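PDB 4WCT: fructosyl amine:oxygen oxidoreductase from Neosartorya fumigata, which catalyses the oxidative deglycation of fructosyl amines (Amadori products) by molecular oxygen, with flavin-adenine dinucleotide as its cofactor. Local coordinates for residues G34-S39 against L380-G385; D56-P59 against P63-A66; I179-A184 against M391-I396; G241-L246 against L252-W257. All coordinates share one frame; numbering follows the deposited sequence. Where two conformers were deposited one is given.

Contact 1: residues G34-S39 against L380-G385. With FAD (flavin-adenine dinucleotide), chain C.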
# COMPACT_ATOMS: atom_id res chain seq x y z
N GLY A 34 4.81 0.40 10.52
CA GLY A 34 4.89 0.47 9.05
C GLY A 34 4.40 1.80 8.52
O GLY A 34 4.52 2.85 9.18
N THR A 35 3.81 1.75 7.34
CA THR A 35 3.33 2.95 6.64
C THR A 35 2.41 3.77 7.52
O THR A 35 2.66 4.95 7.80
CB THR A 35 2.59 2.61 5.34
OG1 THR A 35 3.32 1.64 4.58
CG2 THR A 35 2.36 3.86 4.53
N TRP A 36 1.37 3.10 8.04
CA TRP A 36 0.34 3.78 8.80
C TRP A 36 0.67 3.96 10.28
O TRP A 36 0.35 5.00 10.87
CB TRP A 36 -1.00 3.10 8.63
CG TRP A 36 -1.59 3.14 7.24
CD1 TRP A 36 -1.02 3.68 6.09
CD2 TRP A 36 -2.93 2.77 6.88
NE1 TRP A 36 -1.93 3.63 5.04
CE2 TRP A 36 -3.11 3.12 5.51
CE3 TRP A 36 -4.01 2.22 7.59
CZ2 TRP A 36 -4.30 2.89 4.84
CZ3 TRP A 36 -5.21 2.02 6.91
CH2 TRP A 36 -5.34 2.36 5.56
N GLY A 37 1.44 3.01 10.82
CA GLY A 37 1.88 3.06 12.20
C GLY A 37 2.85 4.17 12.45
O GLY A 37 2.71 4.90 13.44
N CYS A 38 3.80 4.39 11.54
CA CYS A 38 4.74 5.49 11.73
C CYS A 38 4.04 6.81 11.53
O CYS A 38 4.34 7.76 12.24
CB CYS A 38 5.96 5.35 10.81
SG CYS A 38 7.08 4.00 11.24
N SER A 39 3.11 6.89 10.57
CA SER A 39 2.36 8.12 10.38
C SER A 39 1.56 8.43 11.64
O SER A 39 1.50 9.58 12.08
CB SER A 39 1.43 8.04 9.17
OG SER A 39 0.73 9.26 8.91
N LEU A 380 -8.67 0.66 18.48
CA LEU A 380 -8.87 1.30 17.19
C LEU A 380 -8.13 0.49 16.13
O LEU A 380 -7.00 0.11 16.35
CB LEU A 380 -8.28 2.70 17.23
CG LEU A 380 -8.37 3.51 15.94
CD1 LEU A 380 -9.80 3.93 15.63
CD2 LEU A 380 -7.50 4.73 16.09
N VAL A 381 -8.85 0.07 15.11
CA VAL A 381 -8.22 -0.61 13.96
C VAL A 381 -7.94 0.40 12.85
O VAL A 381 -8.73 1.29 12.59
CB VAL A 381 -9.08 -1.81 13.45
CG1 VAL A 381 -9.31 -2.83 14.54
CG2 VAL A 381 -10.41 -1.36 12.85
N ALA A 382 -6.80 0.25 12.20
CA ALA A 382 -6.41 1.09 11.08
C ALA A 382 -5.68 0.22 10.07
O ALA A 382 -4.47 0.02 10.13
CB ALA A 382 -5.55 2.27 11.54
N VAL A 383 -6.50 -0.41 9.23
CA VAL A 383 -6.09 -1.50 8.36
C VAL A 383 -6.80 -1.36 7.01
O VAL A 383 -7.58 -0.42 6.77
CB VAL A 383 -6.40 -2.86 9.00
CG1 VAL A 383 -5.60 -3.06 10.29
CG2 VAL A 383 -7.87 -3.04 9.26
N GLY A 384 -6.47 -2.26 6.09
CA GLY A 384 -7.23 -2.36 4.85
C GLY A 384 -6.73 -1.36 3.81
O GLY A 384 -7.51 -0.81 3.03
N GLY A 385 -5.42 -1.20 3.73
CA GLY A 385 -4.82 -0.35 2.68
C GLY A 385 -5.29 -0.63 1.26
O GLY A 385 -5.37 0.27 0.45
PA FAD C . 2.69 -1.98 6.18
O1A FAD C . 3.35 -0.79 5.56
O2A FAD C . 2.85 -3.34 5.58
O5B FAD C . 3.17 -2.02 7.68
C5B FAD C . 2.71 -3.06 8.55
C4B FAD C . 3.70 -3.17 9.70
O4B FAD C . 3.15 -4.07 10.72
C3B FAD C . 5.06 -3.73 9.31
O3B FAD C . 6.14 -2.86 9.68
C2B FAD C . 5.14 -5.06 10.06
O2B FAD C . 6.45 -5.50 10.41
C1B FAD C . 4.22 -4.80 11.25
N9A FAD C . 3.70 -6.06 11.83
C8A FAD C . 3.34 -7.18 11.18
N7A FAD C . 2.98 -8.15 12.06
C5A FAD C . 3.03 -7.57 13.29
C6A FAD C . 2.83 -8.04 14.66
N6A FAD C . 2.43 -9.30 14.90
N1A FAD C . 3.09 -7.16 15.65
C2A FAD C . 3.47 -5.89 15.45
N3A FAD C . 3.71 -5.41 14.22
C4A FAD C . 3.50 -6.21 13.14
N1 FAD C . -0.07 1.97 -2.37
C2 FAD C . -0.07 3.20 -2.99
O2 FAD C . -0.62 4.13 -2.39
N3 FAD C . 0.59 3.42 -4.13
C4 FAD C . 1.17 2.42 -4.82
O4 FAD C . 1.79 2.57 -5.91
C4X FAD C . 1.19 1.08 -4.25
N5 FAD C . 1.78 0.05 -4.90
C5X FAD C . 1.99 -1.12 -4.21
C6 FAD C . 2.79 -2.12 -4.74
C7 FAD C . 2.91 -3.33 -4.09
C7M FAD C . 3.83 -4.36 -4.64
C8 FAD C . 2.23 -3.52 -2.80
C8M FAD C . 2.35 -4.78 -2.02
C9 FAD C . 1.52 -2.50 -2.22
C9A FAD C . 1.33 -1.32 -2.90
N10 FAD C . 0.53 -0.31 -2.36
C10 FAD C . 0.53 0.94 -2.98
C1' FAD C . -0.23 -0.43 -1.12
C2' FAD C . 0.52 0.12 0.09
O2' FAD C . 1.83 -0.41 0.04
C3' FAD C . -0.21 -0.32 1.36
O3' FAD C . -1.62 -0.07 1.23
C4' FAD C . 0.34 0.38 2.61
O4' FAD C . 1.77 0.38 2.56
C5' FAD C . -0.13 -0.41 3.83
O5' FAD C . 0.34 0.26 5.00
P FAD C . 0.20 -0.46 6.43
O1P FAD C . 0.81 0.45 7.46
O2P FAD C . -1.24 -0.91 6.55
O3P FAD C . 1.11 -1.77 6.27
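Trp-36 reaches from helix 35-46 to Ala-382 and Val-383 of strand 379-383, passing beside the FAD diphosphate. Its CB lies 3.4 Å from FAD O1P, the oxygen that accepts from the backbone N of Trp-36 in a nearly straight bond of 2.8 Å. CG sits beside the backbone N (chi1 -66°), which brings the indole past the phosphate. CD1 comes near FAD O5', and FAD O2P stands above one ring face, near the rim. NE1 gives its proton to Gly-389 O, and this helps fix the ring rotation. On the six-membered ring, CE3 meets Ala-382 O at 3.4 Å, with that oxygen at the ring edge. CZ3 approaches Val-383 O obliquely at 3.4 Å. CZ2 ends 3.9 Å from Gly-385 CA, which itself packs on the FAD ribityl chain. Next door, Thr-35 OG1 donates to FAD O1A and accepts from FAD O4'. Gly-34 and Gly-37 fit the Rossmann-type GxGxxG pattern, consistent with a glycine-rich turn and helix start holding a dinucleotide. Around this contact, Ile-396 of helix 393-404 touches Trp-36, Phe-368 meets the indole edge-to-face, and strands 233-236 and 369-372 flank strand 379-383.

Contact 2: residues D56-P59 against P63-A66. With FAD (flavin-adenine dinucleotide), chain C.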
# COMPACT_ATOMS: atom_id res chain seq x y z
N ASP A 56 6.82 -3.52 16.92
CA ASP A 56 6.95 -4.21 15.61
C ASP A 56 7.94 -5.34 15.75
O ASP A 56 8.98 -5.17 16.39
CB ASP A 56 7.47 -3.21 14.54
CG ASP A 56 7.13 -3.62 13.10
OD1 ASP A 56 7.65 -4.65 12.64
OD2 ASP A 56 6.43 -2.85 12.42
N PRO A 57 7.74 -6.43 15.02
CA PRO A 57 8.73 -7.50 15.06
C PRO A 57 10.05 -7.15 14.39
O PRO A 57 11.04 -7.88 14.57
CB PRO A 57 8.04 -8.65 14.28
CG PRO A 57 6.97 -7.97 13.48
CD PRO A 57 6.49 -6.88 14.37
N HIS A 58 10.06 -6.08 13.61
CA HIS A 58 11.25 -5.70 12.89
C HIS A 58 11.56 -4.23 13.12
O HIS A 58 10.66 -3.40 13.15
CB HIS A 58 11.04 -5.89 11.37
CG HIS A 58 10.63 -7.28 11.00
ND1 HIS A 58 11.53 -8.31 10.92
CD2 HIS A 58 9.45 -7.77 10.57
CE1 HIS A 58 10.89 -9.42 10.56
NE2 HIS A 58 9.62 -9.13 10.39
N PRO A 59 12.83 -3.89 13.10
CA PRO A 59 13.20 -2.48 13.10
C PRO A 59 12.83 -1.76 11.82
O PRO A 59 12.70 -2.41 10.77
CB PRO A 59 14.73 -2.48 13.26
CG PRO A 59 15.17 -3.87 13.02
CD PRO A 59 13.99 -4.79 13.05
N PRO A 63 11.28 -5.24 6.83
CA PRO A 63 11.36 -5.96 5.55
C PRO A 63 10.01 -6.45 5.05
O PRO A 63 9.84 -6.65 3.84
CB PRO A 63 12.24 -7.17 5.87
CG PRO A 63 13.06 -6.73 7.05
CD PRO A 63 12.07 -5.92 7.87
N ILE A 64 9.05 -6.62 5.95
CA ILE A 64 7.68 -7.01 5.51
C ILE A 64 6.65 -5.86 5.37
O ILE A 64 5.50 -6.09 4.99
CB ILE A 64 7.10 -8.11 6.40
CG1 ILE A 64 6.74 -7.57 7.79
CG2 ILE A 64 8.04 -9.29 6.45
CD1 ILE A 64 6.04 -8.58 8.68
N ALA A 65 7.07 -4.61 5.60
CA ALA A 65 6.15 -3.51 5.42
C ALA A 65 5.95 -3.31 3.93
O ALA A 65 6.93 -3.22 3.16
CB ALA A 65 6.66 -2.23 6.05
N ALA A 66 4.69 -3.18 3.52
CA ALA A 66 4.36 -2.87 2.12
C ALA A 66 4.89 -1.48 1.77
O ALA A 66 5.29 -1.24 0.63
CB ALA A 66 2.87 -2.95 1.86
PA FAD C . 2.69 -1.98 6.18
O1A FAD C . 3.35 -0.79 5.56
O2A FAD C . 2.85 -3.34 5.58
O5B FAD C . 3.17 -2.02 7.68
C5B FAD C . 2.71 -3.06 8.55
C4B FAD C . 3.70 -3.17 9.70
O4B FAD C . 3.15 -4.07 10.72
C3B FAD C . 5.06 -3.73 9.31
O3B FAD C . 6.14 -2.86 9.68
C2B FAD C . 5.14 -5.06 10.06
O2B FAD C . 6.45 -5.50 10.41
C1B FAD C . 4.22 -4.80 11.25
N9A FAD C . 3.70 -6.06 11.83
C8A FAD C . 3.34 -7.18 11.18
N7A FAD C . 2.98 -8.15 12.06
C5A FAD C . 3.03 -7.57 13.29
C6A FAD C . 2.83 -8.04 14.66
N6A FAD C . 2.43 -9.30 14.90
N1A FAD C . 3.09 -7.16 15.65
C2A FAD C . 3.47 -5.89 15.45
N3A FAD C . 3.71 -5.41 14.22
C4A FAD C . 3.50 -6.21 13.14
N1 FAD C . -0.07 1.97 -2.37
C2 FAD C . -0.07 3.20 -2.99
O2 FAD C . -0.62 4.13 -2.39
N3 FAD C . 0.59 3.42 -4.13
C4 FAD C . 1.17 2.42 -4.82
O4 FAD C . 1.79 2.57 -5.91
C4X FAD C . 1.19 1.08 -4.25
N5 FAD C . 1.78 0.05 -4.90
C5X FAD C . 1.99 -1.12 -4.21
C6 FAD C . 2.79 -2.12 -4.74
C7 FAD C . 2.91 -3.33 -4.09
C7M FAD C . 3.83 -4.36 -4.64
C8 FAD C . 2.23 -3.52 -2.80
C8M FAD C . 2.35 -4.78 -2.02
C9 FAD C . 1.52 -2.50 -2.22
C9A FAD C . 1.33 -1.32 -2.90
N10 FAD C . 0.53 -0.31 -2.36
C10 FAD C . 0.53 0.94 -2.98
C1' FAD C . -0.23 -0.43 -1.12
C2' FAD C . 0.52 0.12 0.09
O2' FAD C . 1.83 -0.41 0.04
C3' FAD C . -0.21 -0.32 1.36
O3' FAD C . -1.62 -0.07 1.23
C4' FAD C . 0.34 0.38 2.61
O4' FAD C . 1.77 0.38 2.56
C5' FAD C . -0.13 -0.41 3.83
O5' FAD C . 0.34 0.26 5.00
P FAD C . 0.20 -0.46 6.43
O1P FAD C . 0.81 0.45 7.46
O2P FAD C . -1.24 -0.91 6.55
O3P FAD C . 1.11 -1.77 6.27
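Asp-56 OD1 is gripped from two directions: it takes a hydrogen bond of 2.7 Å from FAD O2B and one of 3.0 Å from His-58 N. The amide comes to the anti side of the carboxylate, 19° out of its plane, and closes an Asx turn. The turn carries the His-58 side chain toward Pro-63 and Ile-64. The other oxygen, Asp-56 OD2, accepts from FAD O3B at 2.8 Å and also from the backbone N of Ala-33. An acidic residue at the end of the second strand, holding both ribose hydroxyls of the adenosine half, is a classic mark of the Rossmann dinucleotide-binding fold. The two segments meet through carbon atoms beside this site. His-58 CB rests 3.6 Å from Pro-63 CD, and the imidazole continues obliquely past the proline ring. The His-58 and Ile-64 side chains lie roughly perpendicular, with His-58 CD2 3.9 Å from Ile-64 CG1. Ile-64 CG1 falls between the backbone N and the carbonyl carbon (chi1 72°), which sets it 3.4 Å from FAD O2B. That hydroxyl also lies in the plane of the His-58 ring, at its edge. Further along, Ala-66 N donates to the phosphate oxygen FAD O2A over 2.8 Å, at an angle of 169°.

Contact 3: residues I179-A184 against M391-I396. With FAD (flavin-adenine dinucleotide), chain C.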
# COMPACT_ATOMS: atom_id res chain seq x y z
N ILE A 179 6.40 8.56 -4.89
CA ILE A 179 6.96 8.86 -3.60
C ILE A 179 8.05 7.87 -3.24
O ILE A 179 7.97 6.69 -3.57
CB ILE A 179 5.86 8.88 -2.51
CG1 ILE A 179 5.07 7.58 -2.53
CG2 ILE A 179 4.92 10.06 -2.76
CD1 ILE A 179 4.41 7.23 -1.22
N HIS A 180 9.08 8.35 -2.54
CA HIS A 180 10.08 7.46 -2.02
C HIS A 180 9.59 6.90 -0.70
O HIS A 180 9.82 7.50 0.36
CB HIS A 180 11.42 8.14 -1.85
CG HIS A 180 12.57 7.18 -1.76
ND1 HIS A 180 12.59 6.11 -0.89
CD2 HIS A 180 13.68 7.07 -2.53
CE1 HIS A 180 13.68 5.40 -1.11
NE2 HIS A 180 14.37 5.98 -2.08
N ALA A 181 8.80 5.84 -0.77
CA ALA A 181 8.02 5.40 0.41
C ALA A 181 8.94 5.00 1.55
O ALA A 181 8.68 5.32 2.73
CB ALA A 181 7.08 4.25 0.03
N LYS A 182 10.02 4.30 1.21
CA LYS A 182 10.95 3.81 2.22
C LYS A 182 11.58 4.97 3.00
O LYS A 182 11.53 5.00 4.24
CB LYS A 182 12.04 2.99 1.55
CG LYS A 182 13.07 2.46 2.52
CD LYS A 182 14.08 1.62 1.76
CE LYS A 182 15.03 0.88 2.68
NZ LYS A 182 15.82 -0.07 1.86
N LYS A 183 12.13 5.94 2.27
CA LYS A 183 12.74 7.10 2.93
C LYS A 183 11.74 7.97 3.68
O LYS A 183 12.05 8.50 4.77
CB LYS A 183 13.54 7.96 1.94
CG LYS A 183 14.87 7.34 1.58
CD LYS A 183 15.67 8.20 0.61
CE LYS A 183 16.92 7.45 0.24
NZ LYS A 183 17.83 8.32 -0.51
N ALA A 184 10.51 8.05 3.16
CA ALA A 184 9.50 8.85 3.83
C ALA A 184 9.05 8.17 5.13
O ALA A 184 8.84 8.81 6.13
CB ALA A 184 8.33 9.09 2.91
N MET A 391 0.43 6.02 -0.55
CA MET A 391 0.31 7.43 -0.90
C MET A 391 -0.37 8.25 0.19
O MET A 391 -0.23 9.49 0.22
CB MET A 391 -0.39 7.62 -2.24
CG MET A 391 -1.87 7.35 -2.18
SD MET A 391 -2.74 7.55 -3.75
CE MET A 391 -2.27 6.06 -4.61
N GLN A 392 -1.02 7.59 1.13
CA GLN A 392 -1.69 8.24 2.24
C GLN A 392 -0.72 8.57 3.41
O GLN A 392 -1.15 9.18 4.38
CB GLN A 392 -2.79 7.33 2.83
CG GLN A 392 -3.72 6.65 1.81
CD GLN A 392 -4.43 7.63 0.88
OE1 GLN A 392 -4.65 8.80 1.23
NE2 GLN A 392 -4.82 7.14 -0.31
N MET A 393 0.54 8.17 3.30
CA MET A 393 1.48 8.21 4.43
C MET A 393 1.49 9.52 5.22
O MET A 393 1.54 9.48 6.44
CB MET A 393 2.90 7.86 4.01
CG MET A 393 3.80 7.51 5.18
SD MET A 393 5.53 7.36 4.72
CE MET A 393 5.44 5.98 3.60
N PRO A 394 1.52 10.68 4.52
CA PRO A 394 1.72 11.93 5.29
C PRO A 394 0.54 12.24 6.23
O PRO A 394 0.76 12.86 7.27
CB PRO A 394 1.82 13.00 4.22
CG PRO A 394 2.19 12.28 2.96
CD PRO A 394 1.49 10.95 3.08
N THR A 395 -0.66 11.82 5.86
CA THR A 395 -1.89 12.30 6.47
C THR A 395 -2.71 11.20 7.13
O THR A 395 -3.59 11.48 7.91
CB THR A 395 -2.78 13.02 5.42
OG1 THR A 395 -2.71 12.30 4.16
CG2 THR A 395 -2.28 14.42 5.22
N ILE A 396 -2.40 9.94 6.81
CA ILE A 396 -3.25 8.86 7.32
C ILE A 396 -3.22 8.78 8.86
O ILE A 396 -4.26 8.58 9.50
CB ILE A 396 -2.89 7.50 6.68
CG1 ILE A 396 -4.03 6.50 6.91
CG2 ILE A 396 -1.57 7.02 7.22
CD1 ILE A 396 -5.23 6.71 6.02
PA FAD C . 2.69 -1.98 6.18
O1A FAD C . 3.35 -0.79 5.56
O2A FAD C . 2.85 -3.34 5.58
O5B FAD C . 3.17 -2.02 7.68
C5B FAD C . 2.71 -3.06 8.55
C4B FAD C . 3.70 -3.17 9.70
O4B FAD C . 3.15 -4.07 10.72
C3B FAD C . 5.06 -3.73 9.31
O3B FAD C . 6.14 -2.86 9.68
C2B FAD C . 5.14 -5.06 10.06
O2B FAD C . 6.45 -5.50 10.41
C1B FAD C . 4.22 -4.80 11.25
N9A FAD C . 3.70 -6.06 11.83
C8A FAD C . 3.34 -7.18 11.18
N7A FAD C . 2.98 -8.15 12.06
C5A FAD C . 3.03 -7.57 13.29
C6A FAD C . 2.83 -8.04 14.66
N6A FAD C . 2.43 -9.30 14.90
N1A FAD C . 3.09 -7.16 15.65
C2A FAD C . 3.47 -5.89 15.45
N3A FAD C . 3.71 -5.41 14.22
C4A FAD C . 3.50 -6.21 13.14
N1 FAD C . -0.07 1.97 -2.37
C2 FAD C . -0.07 3.20 -2.99
O2 FAD C . -0.62 4.13 -2.39
N3 FAD C . 0.59 3.42 -4.13
C4 FAD C . 1.17 2.42 -4.82
O4 FAD C . 1.79 2.57 -5.91
C4X FAD C . 1.19 1.08 -4.25
N5 FAD C . 1.78 0.05 -4.90
C5X FAD C . 1.99 -1.12 -4.21
C6 FAD C . 2.79 -2.12 -4.74
C7 FAD C . 2.91 -3.33 -4.09
C7M FAD C . 3.83 -4.36 -4.64
C8 FAD C . 2.23 -3.52 -2.80
C8M FAD C . 2.35 -4.78 -2.02
C9 FAD C . 1.52 -2.50 -2.22
C9A FAD C . 1.33 -1.32 -2.90
N10 FAD C . 0.53 -0.31 -2.36
C10 FAD C . 0.53 0.94 -2.98
C1' FAD C . -0.23 -0.43 -1.12
C2' FAD C . 0.52 0.12 0.09
O2' FAD C . 1.83 -0.41 0.04
C3' FAD C . -0.21 -0.32 1.36
O3' FAD C . -1.62 -0.07 1.23
C4' FAD C . 0.34 0.38 2.61
O4' FAD C . 1.77 0.38 2.56
C5' FAD C . -0.13 -0.41 3.83
O5' FAD C . 0.34 0.26 5.00
P FAD C . 0.20 -0.46 6.43
O1P FAD C . 0.81 0.45 7.46
O2P FAD C . -1.24 -0.91 6.55
O3P FAD C . 1.11 -1.77 6.27
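Met-393, where the chain leads into helix 393-404, packs on Ala-181 and Ala-184 of helix 181-194 and buries the most surface in this contact. In this FAD-dependent oxidoreductase the same segment reaches the flavin through Met-391. The Met-393 chain runs extended through its first two torsions, CG being anti to the backbone N (chi1 -164°). It then bends at the sulfur (chi3 -64°), so that both SD and CE lie along the other helix. SD is 3.6 Å from Ala-184 C, with CB of that residue slightly farther. The methyl CE touches Ala-181 O at 3.4 Å. His-180, just before Ala-181, is the N-cap of helix 181-194. Its ND1 accepts from Lys-183 N at 3.2 Å, with the donor tilted out of the imidazole plane.

Ile-179 is the second large contributor. It extends CD1 to within 4.1 Å of Met-391 CA, so the meeting is with the backbone of that residue. Trp-102 of helix 86-102 and Met-74 of strand 72-75 also lie against Ile-179 and help enclose this junction. Met-391 turns its own side chain away from Ile-179, toward the flavin. A bend at chi3 brings its CE methyl 3.4 Å from FAD O2. The backbone N of the same residue also holds this oxygen, and would be expected to stabilise negative charge on that part of the reduced flavin: Met-391 N donates to FAD O2 over 2.8 Å, with an angle of 164° at the hydrogen.

Contact 4: residues G241-L246 against L252-W257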
# COMPACT_ATOMS: atom_id res chain seq x y z
N GLY A 241 -0.51 -8.44 8.42
CA GLY A 241 -0.33 -9.21 9.65
C GLY A 241 -1.43 -8.98 10.67
O GLY A 241 -1.60 -9.80 11.61
N SER A 242 -2.14 -7.87 10.55
CA SER A 242 -3.25 -7.52 11.47
C SER A 242 -4.29 -8.63 11.55
O SER A 242 -4.97 -8.79 12.56
CB SER A 242 -3.95 -6.24 11.04
OG SER A 242 -3.00 -5.19 10.97
N ASP A 243 -4.48 -9.32 10.43
CA ASP A 243 -5.55 -10.28 10.30
C ASP A 243 -5.41 -11.45 11.24
O ASP A 243 -6.38 -12.19 11.43
CB ASP A 243 -5.58 -10.78 8.83
CG ASP A 243 -6.86 -11.49 8.46
OD1 ASP A 243 -7.96 -11.03 8.84
OD2 ASP A 243 -6.74 -12.49 7.68
N SER A 244 -4.20 -11.71 11.75
CA SER A 244 -3.97 -12.80 12.69
C SER A 244 -4.17 -12.41 14.16
O SER A 244 -4.23 -13.29 15.04
CB SER A 244 -2.57 -13.38 12.48
OG SER A 244 -1.61 -12.47 12.99
N LEU A 245 -4.39 -11.12 14.42
CA LEU A 245 -4.40 -10.59 15.79
C LEU A 245 -5.78 -10.23 16.29
O LEU A 245 -5.97 -9.95 17.46
CB LEU A 245 -3.49 -9.36 15.89
CG LEU A 245 -2.02 -9.64 15.65
CD1 LEU A 245 -1.27 -8.33 15.73
CD2 LEU A 245 -1.46 -10.62 16.67
N LEU A 246 -6.75 -10.21 15.38
CA LEU A 246 -8.13 -9.90 15.70
C LEU A 246 -9.00 -10.67 14.72
O LEU A 246 -8.61 -10.82 13.57
CB LEU A 246 -8.38 -8.40 15.56
CG LEU A 246 -9.79 -7.88 15.79
CD1 LEU A 246 -10.07 -7.87 17.29
CD2 LEU A 246 -9.96 -6.50 15.19
N LEU A 252 -10.82 -8.46 6.05
CA LEU A 252 -9.49 -8.36 5.43
C LEU A 252 -9.17 -9.59 4.62
O LEU A 252 -9.26 -10.72 5.11
CB LEU A 252 -8.41 -8.13 6.49
CG LEU A 252 -8.48 -6.83 7.31
CD1 LEU A 252 -7.29 -6.80 8.29
CD2 LEU A 252 -8.48 -5.56 6.45
N ARG A 253 -8.60 -9.37 3.43
CA ARG A 253 -7.99 -10.43 2.66
C ARG A 253 -6.53 -10.12 2.46
O ARG A 253 -6.19 -9.30 1.62
CB ARG A 253 -8.66 -10.59 1.29
CG ARG A 253 -8.10 -11.73 0.51
CD ARG A 253 -8.65 -11.83 -0.92
NE ARG A 253 -8.19 -10.72 -1.74
CZ ARG A 253 -8.66 -10.46 -2.95
NH1 ARG A 253 -9.55 -11.28 -3.53
NH2 ARG A 253 -8.24 -9.36 -3.57
N PRO A 254 -5.64 -10.80 3.21
CA PRO A 254 -4.23 -10.59 2.93
C PRO A 254 -3.88 -11.07 1.52
O PRO A 254 -4.17 -12.21 1.17
CB PRO A 254 -3.52 -11.43 4.00
CG PRO A 254 -4.50 -11.49 5.13
CD PRO A 254 -5.85 -11.55 4.45
N THR A 255 -3.23 -10.22 0.75
CA THR A 255 -3.02 -10.45 -0.68
C THR A 255 -1.67 -9.85 -1.07
O THR A 255 -1.29 -8.82 -0.53
CB THR A 255 -4.15 -9.79 -1.53
OG1 THR A 255 -5.43 -10.06 -0.97
CG2 THR A 255 -4.13 -10.24 -2.98
N ALA A 256 -0.95 -10.56 -1.95
CA ALA A 256 0.41 -10.18 -2.34
C ALA A 256 0.53 -9.78 -3.79
O ALA A 256 -0.05 -10.41 -4.68
CB ALA A 256 1.38 -11.29 -2.04
N TRP A 257 1.36 -8.76 -4.01
CA TRP A 257 1.84 -8.42 -5.32
C TRP A 257 3.34 -8.53 -5.42
O TRP A 257 4.00 -8.94 -4.47
CB TRP A 257 1.34 -7.02 -5.63
CG TRP A 257 -0.12 -7.07 -5.92
CD1 TRP A 257 -0.71 -7.30 -7.14
CD2 TRP A 257 -1.19 -7.01 -4.97
NE1 TRP A 257 -2.07 -7.40 -7.00
CE2 TRP A 257 -2.40 -7.22 -5.68
CE3 TRP A 257 -1.25 -6.70 -3.61
CZ2 TRP A 257 -3.65 -7.25 -5.04
CZ3 TRP A 257 -2.49 -6.78 -2.96
CH2 TRP A 257 -3.67 -7.05 -3.68
O HOH W 1 -8.78 -13.26 6.12
O HOH W 2 -10.51 -10.83 7.86
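Ser-242 makes the first touch of segment 241-246 on Leu-252, its CB lying 4.4 Å from Leu-252 CD1. Its OG is hydrogen-bonded to Gly-239 O; toward Leu-252 the serine presents CB. Asp-243 follows and carries most of the contact. Its carboxylate group stands anti to the backbone N (chi1 -164°) and extends between Leu-252 and Pro-254. OD1 is 3.8 Å from Leu-252 CB, where the two side chains run antiparallel to one another. OD2 meets the CG-CD edge of the Pro-254 ring, 3.5 Å from Pro-254 CD.

Two waters join the carboxylate to the backbone of Leu-252. One accepts from Leu-252 N and is placed to donate to Asp-243 OD1, 2.7 Å away. The other lies 2.7 Å from Asp-243 OD2 and 2.8 Å from Leu-252 O. Both waters have more acceptors nearby than protons, so not every such bond can be made at once. This buried carboxylate thus has water at both of its oxygens.

Further on, Ser-244 N bonds back to Gly-241 O at 3.2 Å, and Leu-245 N does the same to Ser-242 O. These i to i+3 bonds coil the loop around Asp-243. Leu-245 touches FAD, and Leu-246 turns to Val-381. The loop and Leu-252 lie against strand 379-383, with Ser-242 and Leu-252 both on Val-383, while strand 253-263 pairs antiparallel with strands 295-310 and 352-362.

From the N terminus, segment 34-39 opens contact 1 just after strand 28-31. Contact 2, nested inside contact 1, closes a very short loop between strands 52-56 and 72-75. Segment 179-184 then opens contact 3. Contact 4 closes another short loop at the passage from strand 233-236 to strand 253-263, so it nests inside both contact 1 and contact 3. Contact 1 closes on strand 379-383, and contact 3 closes on the following helix, so these two cross. Ser-39 probably bonds Met-393 O between them. Val-383 joins contact 1 to contact 4. Contacts 1, 2 and 3 each bond FAD. Contact 4 also reaches it, through Leu-245 and Trp-257, while joining the nucleotide-binding sheet to the larger second sheet.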